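Local coordinates for small nuclear ribonucleoprotein homolog (PDB 1M5Q) that probably binds RNA, as an Sm-like archaeal protein with an OB-like fold whose subunits assemble into a toroidal 14-mer, at residues Gln14-Asn19 and His61-Glu66; Glu21-Val26 and Ala41-Gly46. One frame throughout, in Å; residues are numbered along the deposited sequence.

Interaction 1. Residues Gln14-Asn19 and His61-Glu66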
ATOM      1  N   GLN H  14      -0.630  21.984  17.140  1.00 20.38           N
ATOM      2  CA  GLN H  14      -1.430  22.366  15.983  1.00 21.34           C
ATOM      3  C   GLN H  14      -1.251  21.235  14.948  1.00 21.56           C
ATOM      4  O   GLN H  14      -0.122  20.769  14.716  1.00 21.97           O
ATOM      5  CB  GLN H  14      -0.884  23.679  15.460  1.00 22.26           C
ATOM      6  CG  GLN H  14      -0.961  23.896  14.038  1.00 24.86           C
ATOM      7  CD  GLN H  14      -0.526  25.296  13.665  1.00 26.60           C
ATOM      8  OE1 GLN H  14       0.412  25.485  12.856  1.00 30.32           O
ATOM      9  NE2 GLN H  14      -1.191  26.290  14.246  1.00 25.77           N
ATOM     10  N   VAL H  15      -2.338  20.788  14.324  1.00 20.26           N
ATOM     11  CA  VAL H  15      -2.235  19.748  13.317  1.00 20.26           C
ATOM     12  C   VAL H  15      -2.753  20.287  11.987  1.00 19.56           C
ATOM     13  O   VAL H  15      -3.928  20.725  11.886  1.00 19.24           O
ATOM     14  CB  VAL H  15      -3.057  18.456  13.727  1.00 22.44           C
ATOM     15  CG1 VAL H  15      -2.797  17.358  12.733  1.00 19.31           C
ATOM     16  CG2 VAL H  15      -2.631  17.954  15.154  1.00 21.93           C
ATOM     17  N   VAL H  16      -1.899  20.220  10.957  1.00 17.34           N
ATOM     18  CA  VAL H  16      -2.243  20.721   9.626  1.00 17.03           C
ATOM     19  C   VAL H  16      -2.653  19.584   8.721  1.00 17.63           C
ATOM     20  O   VAL H  16      -1.897  18.634   8.509  1.00 19.62           O
ATOM     21  CB  VAL H  16      -1.052  21.526   9.032  1.00 18.59           C
ATOM     22  CG1 VAL H  16      -1.382  22.018   7.612  1.00 14.80           C
ATOM     23  CG2 VAL H  16      -0.730  22.718   9.967  1.00 16.23           C
ATOM     24  N   LEU H  17      -3.861  19.675   8.173  1.00 17.44           N
ATOM     25  CA  LEU H  17      -4.402  18.632   7.358  1.00 18.25           C
ATOM     26  C   LEU H  17      -4.355  18.914   5.867  1.00 20.35           C
ATOM     27  O   LEU H  17      -4.378  20.070   5.453  1.00 22.02           O
ATOM     28  CB  LEU H  17      -5.842  18.328   7.822  1.00 19.58           C
ATOM     29  CG  LEU H  17      -6.112  18.255   9.362  1.00 22.85           C
ATOM     30  CD1 LEU H  17      -7.537  17.701   9.615  1.00 19.68           C
ATOM     31  CD2 LEU H  17      -5.099  17.332  10.077  1.00 21.45           C
ATOM     32  N   SER H  18      -4.296  17.849   5.063  1.00 20.15           N
ATOM     33  CA  SER H  18      -4.216  18.024   3.617  1.00 21.89           C
ATOM     34  C   SER H  18      -5.478  18.625   2.998  1.00 23.61           C
ATOM     35  O   SER H  18      -5.422  19.074   1.846  1.00 23.22           O
ATOM     36  CB  SER H  18      -3.854  16.694   2.888  1.00 21.43           C
ATOM     37  OG  SER H  18      -4.811  15.660   3.119  1.00 18.95           O
ATOM     38  N   ASN H  19      -6.608  18.646   3.717  1.00 21.84           N
ATOM     39  CA  ASN H  19      -7.780  19.300   3.117  1.00 24.15           C
ATOM     40  C   ASN H  19      -7.727  20.834   3.389  1.00 24.09           C
ATOM     41  O   ASN H  19      -8.709  21.554   3.168  1.00 24.21           O
ATOM     42  CB  ASN H  19      -9.099  18.734   3.689  1.00 23.85           C
ATOM     43  CG  ASN H  19      -9.315  19.105   5.155  1.00 23.62           C
ATOM     44  OD1 ASN H  19      -8.384  19.529   5.862  1.00 18.93           O
ATOM     45  ND2 ASN H  19     -10.559  18.887   5.635  1.00 22.20           N
ATOM     46  N   HIS H  61       1.514  17.743   8.920  1.00 15.61           N
ATOM     47  CA  HIS H  61       2.478  17.918   9.944  1.00 16.85           C
ATOM     48  C   HIS H  61       1.809  18.342  11.231  1.00 18.54           C
ATOM     49  O   HIS H  61       0.651  18.716  11.239  1.00 16.82           O
ATOM     50  CB  HIS H  61       3.590  18.901   9.526  1.00 18.86           C
ATOM     51  CG  HIS H  61       3.125  20.288   9.237  1.00 19.68           C
ATOM     52  ND1 HIS H  61       2.712  20.696   7.983  1.00 22.85           N
ATOM     53  CD2 HIS H  61       3.061  21.380  10.031  1.00 18.15           C
ATOM     54  CE1 HIS H  61       2.415  21.987   8.018  1.00 21.24           C
ATOM     55  NE2 HIS H  61       2.620  22.426   9.251  1.00 21.68           N
ATOM     56  N   ILE H  62       2.580  18.275  12.305  1.00 20.09           N
ATOM     57  CA  ILE H  62       2.179  18.606  13.659  1.00 21.57           C
ATOM     58  C   ILE H  62       3.252  19.592  14.170  1.00 22.29           C
ATOM     59  O   ILE H  62       4.465  19.324  14.096  1.00 20.13           O
ATOM     60  CB  ILE H  62       2.233  17.350  14.555  1.00 21.86           C
ATOM     61  CG1 ILE H  62       1.446  16.217  13.897  1.00 23.89           C
ATOM     62  CG2 ILE H  62       1.747  17.674  15.975  1.00 23.90           C
ATOM     63  CD1 ILE H  62       0.051  16.320  14.064  1.00 30.24           C
ATOM     64  N   ASP H  63       2.795  20.708  14.734  1.00 21.86           N
ATOM     65  CA  ASP H  63       3.706  21.761  15.221  1.00 22.96           C
ATOM     66  C   ASP H  63       3.396  22.085  16.677  1.00 22.84           C
ATOM     67  O   ASP H  63       2.217  22.185  17.056  1.00 22.57           O
ATOM     68  CB  ASP H  63       3.521  23.065  14.430  1.00 20.31           C
ATOM     69  CG  ASP H  63       3.204  22.823  12.979  1.00 24.93           C
ATOM     70  OD1 ASP H  63       3.918  22.009  12.375  1.00 28.33           O
ATOM     71  OD2 ASP H  63       2.282  23.454  12.407  1.00 26.07           O
ATOM     72  N   SER H  64       4.445  22.237  17.471  1.00 24.08           N
ATOM     73  CA  SER H  64       4.305  22.617  18.878  1.00 28.26           C
ATOM     74  C   SER H  64       3.916  24.095  18.779  1.00 28.35           C
ATOM     75  O   SER H  64       4.358  24.824  17.898  1.00 29.44           O
ATOM     76  CB  SER H  64       5.637  22.530  19.592  1.00 27.76           C
ATOM     77  OG  SER H  64       6.476  23.465  18.927  1.00 35.58           O
ATOM     78  N   THR H  65       3.101  24.555  19.680  1.00 30.00           N
ATOM     79  CA  THR H  65       2.674  25.928  19.570  1.00 32.90           C
ATOM     80  C   THR H  65       3.154  26.790  20.720  1.00 33.90           C
ATOM     81  O   THR H  65       2.943  28.008  20.701  1.00 34.73           O
ATOM     82  CB  THR H  65       1.152  25.956  19.469  1.00 32.90           C
ATOM     83  OG1 THR H  65       0.625  25.021  20.400  1.00 34.16           O
ATOM     84  CG2 THR H  65       0.698  25.540  18.077  1.00 35.17           C
ATOM     85  N   GLU H  66       3.786  26.156  21.713  1.00 34.87           N
ATOM     86  CA  GLU H  66       4.333  26.850  22.882  1.00 35.86           C
ATOM     87  C   GLU H  66       5.749  27.352  22.576  1.00 35.48           C
ATOM     88  O   GLU H  66       6.623  26.633  22.077  1.00 36.59           O
ATOM     89  CB  GLU H  66       4.326  25.903  24.115  1.00 37.98           C
ATOM     90  CG  GLU H  66       2.880  25.578  24.623  1.00 40.19           C
ATOM     91  CD  GLU H  66       2.793  24.474  25.730  1.00 40.88           C
ATOM     92  OE1 GLU H  66       3.733  24.357  26.541  1.00 39.75           O
ATOM     93  OE2 GLU H  66       1.756  23.756  25.793  1.00 42.58           O
TER
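The first and last strands of the Sm fold, 12-17 and 59-64, run antiparallel here, with Gln-14, Val-15 and Val-16 facing Asp-63, Ile-62 and His-61. Gln-14 and Asp-63 form a hydrogen-bonded pair, Gln-14 N to Asp-63 O and Asp-63 N to Gln-14 O, both 2.9 Å. Two residues along, Val-16 N gives a nearly straight bond to His-61 O (3.0 Å).

Between these pairs, Val-15 and Ile-62, a non-hydrogen-bonded pair, meet on the face opposite the side chains of Gln-14, Val-16, His-61 and Asp-63. A chi2 of -79° folds the end of Ile-62 over, placing its CD1 3.3 Å from both Val-15 CG1 and Val-15 CG2, tighter than ordinary carbon contact. In the five-stranded Sm sheet strand 59-64 is one of two edge strands: His-61, Ile-62 and Asp-63 continue antiparallel pairing with a strand of a neighbouring subunit.

His-61 has its CG between the backbone N and the carbonyl carbon (chi1 62°), which stands the imidazole alongside Val-16. Val-16 CB lies over one ring face, 3.8 Å from its centroid in a CH-pi contact, and Tyr-23 of the neighbouring subunit meets the same ring edge-to-face. Past the strand end, Thr-65 CG2 rests 3.6 Å from Gln-14 CB.

Interaction 2. Residues Glu21-Val26 and Ala41-Gly46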
ATOM      1  N   GLU H  21      -7.499  22.222   6.406  1.00 20.92           N
ATOM      2  CA  GLU H  21      -7.841  22.687   7.762  1.00 20.36           C
ATOM      3  C   GLU H  21      -6.650  22.608   8.689  1.00 22.14           C
ATOM      4  O   GLU H  21      -5.683  21.852   8.448  1.00 20.13           O
ATOM      5  CB  GLU H  21      -8.952  21.876   8.381  1.00 22.73           C
ATOM      6  CG  GLU H  21     -10.292  21.874   7.647  1.00 22.77           C
ATOM      7  CD  GLU H  21     -11.325  21.027   8.410  1.00 22.72           C
ATOM      8  OE1 GLU H  21     -12.017  21.543   9.318  1.00 22.52           O
ATOM      9  OE2 GLU H  21     -11.433  19.825   8.117  1.00 23.07           O
ATOM     10  N   VAL H  22      -6.713  23.411   9.748  1.00 20.74           N
ATOM     11  CA  VAL H  22      -5.681  23.452  10.764  1.00 21.49           C
ATOM     12  C   VAL H  22      -6.354  23.362  12.132  1.00 22.21           C
ATOM     13  O   VAL H  22      -7.168  24.243  12.462  1.00 24.94           O
ATOM     14  CB  VAL H  22      -4.868  24.787  10.659  1.00 21.60           C
ATOM     15  CG1 VAL H  22      -3.862  24.838  11.816  1.00 22.74           C
ATOM     16  CG2 VAL H  22      -4.112  24.862   9.296  1.00 21.23           C
ATOM     17  N   TYR H  23      -6.100  22.319  12.926  1.00 20.65           N
ATOM     18  CA  TYR H  23      -6.724  22.244  14.260  1.00 20.25           C
ATOM     19  C   TYR H  23      -5.702  22.455  15.360  1.00 21.68           C
ATOM     20  O   TYR H  23      -4.626  21.862  15.350  1.00 23.08           O
ATOM     21  CB  TYR H  23      -7.414  20.886  14.545  1.00 22.12           C
ATOM     22  CG  TYR H  23      -8.741  20.703  13.836  1.00 22.23           C
ATOM     23  CD1 TYR H  23      -9.938  21.027  14.472  1.00 23.50           C
ATOM     24  CD2 TYR H  23      -8.774  20.402  12.489  1.00 23.11           C
ATOM     25  CE1 TYR H  23     -11.131  21.073  13.756  1.00 26.02           C
ATOM     26  CE2 TYR H  23      -9.955  20.451  11.754  1.00 24.21           C
ATOM     27  CZ  TYR H  23     -11.128  20.803  12.394  1.00 25.51           C
ATOM     28  OH  TYR H  23     -12.264  21.001  11.651  1.00 24.24           O
ATOM     29  N   LYS H  24      -6.055  23.242  16.350  1.00 19.31           N
ATOM     30  CA  LYS H  24      -5.132  23.512  17.418  1.00 22.83           C
ATOM     31  C   LYS H  24      -5.797  23.017  18.706  1.00 22.73           C
ATOM     32  O   LYS H  24      -6.966  23.297  18.944  1.00 22.90           O
ATOM     33  CB  LYS H  24      -4.875  25.025  17.469  1.00 24.97           C
ATOM     34  CG  LYS H  24      -3.832  25.443  18.494  1.00 31.99           C
ATOM     35  CD  LYS H  24      -3.517  26.970  18.460  1.00 36.18           C
ATOM     36  CE  LYS H  24      -2.207  27.293  19.230  1.00 40.28           C
ATOM     37  NZ  LYS H  24      -1.981  28.781  19.591  1.00 42.78           N
ATOM     38  N   GLY H  25      -5.097  22.263  19.537  1.00 21.63           N
ATOM     39  CA  GLY H  25      -5.748  21.827  20.770  1.00 22.38           C
ATOM     40  C   GLY H  25      -4.763  21.053  21.617  1.00 21.34           C
ATOM     41  O   GLY H  25      -3.601  20.986  21.275  1.00 23.41           O
ATOM     42  N   VAL H  26      -5.240  20.457  22.692  1.00 20.21           N
ATOM     43  CA  VAL H  26      -4.413  19.704  23.581  1.00 22.35           C
ATOM     44  C   VAL H  26      -4.208  18.295  22.996  1.00 22.67           C
ATOM     45  O   VAL H  26      -5.161  17.638  22.576  1.00 22.00           O
ATOM     46  CB  VAL H  26      -5.041  19.613  25.027  1.00 24.39           C
ATOM     47  CG1 VAL H  26      -4.173  18.719  25.905  1.00 25.91           C
ATOM     48  CG2 VAL H  26      -5.085  21.025  25.685  1.00 24.08           C
ATOM     49  N   ALA H  41     -10.293  21.312  20.829  1.00 21.27           N
ATOM     50  CA  ALA H  41      -9.583  21.813  19.669  1.00 22.62           C
ATOM     51  C   ALA H  41     -10.471  22.748  18.857  1.00 24.30           C
ATOM     52  O   ALA H  41     -11.683  22.674  18.912  1.00 25.44           O
ATOM     53  CB  ALA H  41      -9.138  20.621  18.799  1.00 18.44           C
ATOM     54  N   SER H  42      -9.853  23.658  18.123  1.00 25.43           N
ATOM     55  CA  SER H  42     -10.634  24.513  17.279  1.00 26.40           C
ATOM     56  C   SER H  42      -9.893  24.661  15.941  1.00 24.54           C
ATOM     57  O   SER H  42      -8.660  24.549  15.891  1.00 25.88           O
ATOM     58  CB  SER H  42     -10.849  25.844  17.973  1.00 26.48           C
ATOM     59  OG  SER H  42      -9.614  26.458  18.178  1.00 31.65           O
ATOM     60  N   ASN H  43     -10.648  24.888  14.868  1.00 23.55           N
ATOM     61  CA  ASN H  43     -10.088  25.060  13.521  1.00 23.04           C
ATOM     62  C   ASN H  43      -9.968  26.562  13.249  1.00 26.14           C
ATOM     63  O   ASN H  43     -10.242  27.371  14.143  1.00 25.63           O
ATOM     64  CB  ASN H  43     -11.005  24.393  12.516  1.00 20.29           C
ATOM     65  CG  ASN H  43     -12.458  24.834  12.659  1.00 20.38           C
ATOM     66  OD1 ASN H  43     -12.737  25.950  13.081  1.00 20.26           O
ATOM     67  ND2 ASN H  43     -13.381  23.957  12.311  1.00 22.63           N
ATOM     68  N   LYS H  44      -9.619  26.965  12.032  1.00 27.36           N
ATOM     69  CA  LYS H  44      -9.437  28.416  11.811  1.00 31.29           C
ATOM     70  C   LYS H  44     -10.764  29.142  11.724  1.00 30.78           C
ATOM     71  O   LYS H  44     -10.816  30.333  11.941  1.00 32.33           O
ATOM     72  CB  LYS H  44      -8.614  28.735  10.545  1.00 30.60           C
ATOM     73  CG  LYS H  44      -7.139  28.298  10.582  1.00 35.36           C
ATOM     74  CD  LYS H  44      -6.270  29.177  11.433  1.00 36.08           C
ATOM     75  CE  LYS H  44      -4.824  28.696  11.365  1.00 40.68           C
ATOM     76  NZ  LYS H  44      -3.795  29.588  12.035  1.00 42.46           N
ATOM     77  N   ALA H  45     -11.819  28.432  11.389  1.00 30.70           N
ATOM     78  CA  ALA H  45     -13.117  29.067  11.340  1.00 31.89           C
ATOM     79  C   ALA H  45     -13.647  29.334  12.773  1.00 31.89           C
ATOM     80  O   ALA H  45     -14.744  29.838  12.943  1.00 33.25           O
ATOM     81  CB  ALA H  45     -14.080  28.188  10.557  1.00 31.08           C
ATOM     82  N   GLY H  46     -12.871  29.027  13.809  1.00 29.42           N
ATOM     83  CA  GLY H  46     -13.390  29.267  15.153  1.00 29.64           C
ATOM     84  C   GLY H  46     -14.262  28.182  15.798  1.00 29.35           C
ATOM     85  O   GLY H  46     -14.633  28.323  16.960  1.00 26.96           O
TER
HETATM   86  O   HOH W   1      -8.901  25.382   9.737  1.00 19.67           O
HETATM   87  O   HOH W   2      -6.428  26.302  14.175  1.00 22.29           O
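Tyr-23 reaches across to Ala-41, Ser-42 and Asn-43 along nearly its whole length. Its CB lies near the carbonyl oxygen of Ser-42. With CG beside its own backbone N (chi1 -75°), the ring then runs alongside Asn-43, pointing the same way. CD1 passes the peptide carbon of Ser-42, and Ala-41 CB lies at this edge of the ring, near its plane. Farther out, CE1 is 3.5 Å from Asn-43 CB, which lies over one face, offset toward the rim, in a CH-pi contact; CZ is also close to that CB. At the tip, Tyr-23 OH accepts a bond of 3.2 Å from Asn-43 ND2, nearly straight (167°) and in the amide plane. The same ND2 is also hydrogen-bonded to Glu-47 OE2, so the amide nitrogen has two partners. The hydroxyl donates to Glu-21 OE1, though the modelled length is doubtfully short. Replacing Tyr-23 by an alanine would probably leave the CB of Asn-43 without its aromatic partner and deprive its ND2 of one acceptor.

Tyr-23, Ala-41 and Ser-42 belong to the hairpin of strands 22-30 and 36-42 in the Sm fold, where the second strand is ending. Lys-24 and Ser-42 form a hydrogen-bonded pair of it, Lys-24 N to Ser-42 O at 3.0 Å and Ser-42 N to Lys-24 O at 3.0 Å. Gly-25 suits the close approach to Ala-41, since a CB there would collide with that of the alanine. Beyond Ser-42 the chain leaves the sheet in a type I turn, Asn-43 to Gly-46, and a water takes over the bridging, accepting from Val-22 N (2.9 Å) and Lys-44 N (2.9 Å). The aliphatic part of Lys-44, bent at chi2, brings its CE to 4.0 Å from Val-22 CB.

How the interactions relate
Both contacts lie in the same five-stranded Sm sheet, on neighbouring strands: strand 12-17 of interaction 1 pairs with strand 22-30 of interaction 2, where Val-15 N approaches Tyr-23 O at 2.7 Å in a probable hydrogen bond. Interaction 1 is the more buried, and holds together strands distant in sequence by backbone pairing, aliphatic packing and a histidine ring. Interaction 2 joins consecutive strands nearer the surface, where the pairing gives way to a turn, a bridging water and an amide-to-phenol bond. Side chains link them too, as Val-22 packs on Gln-14 and Val-16. Both reach subunit interfaces, interaction 1 by extending the sheet into a neighbouring copy, interaction 2 through Glu-21 packing on His-61 of another subunit.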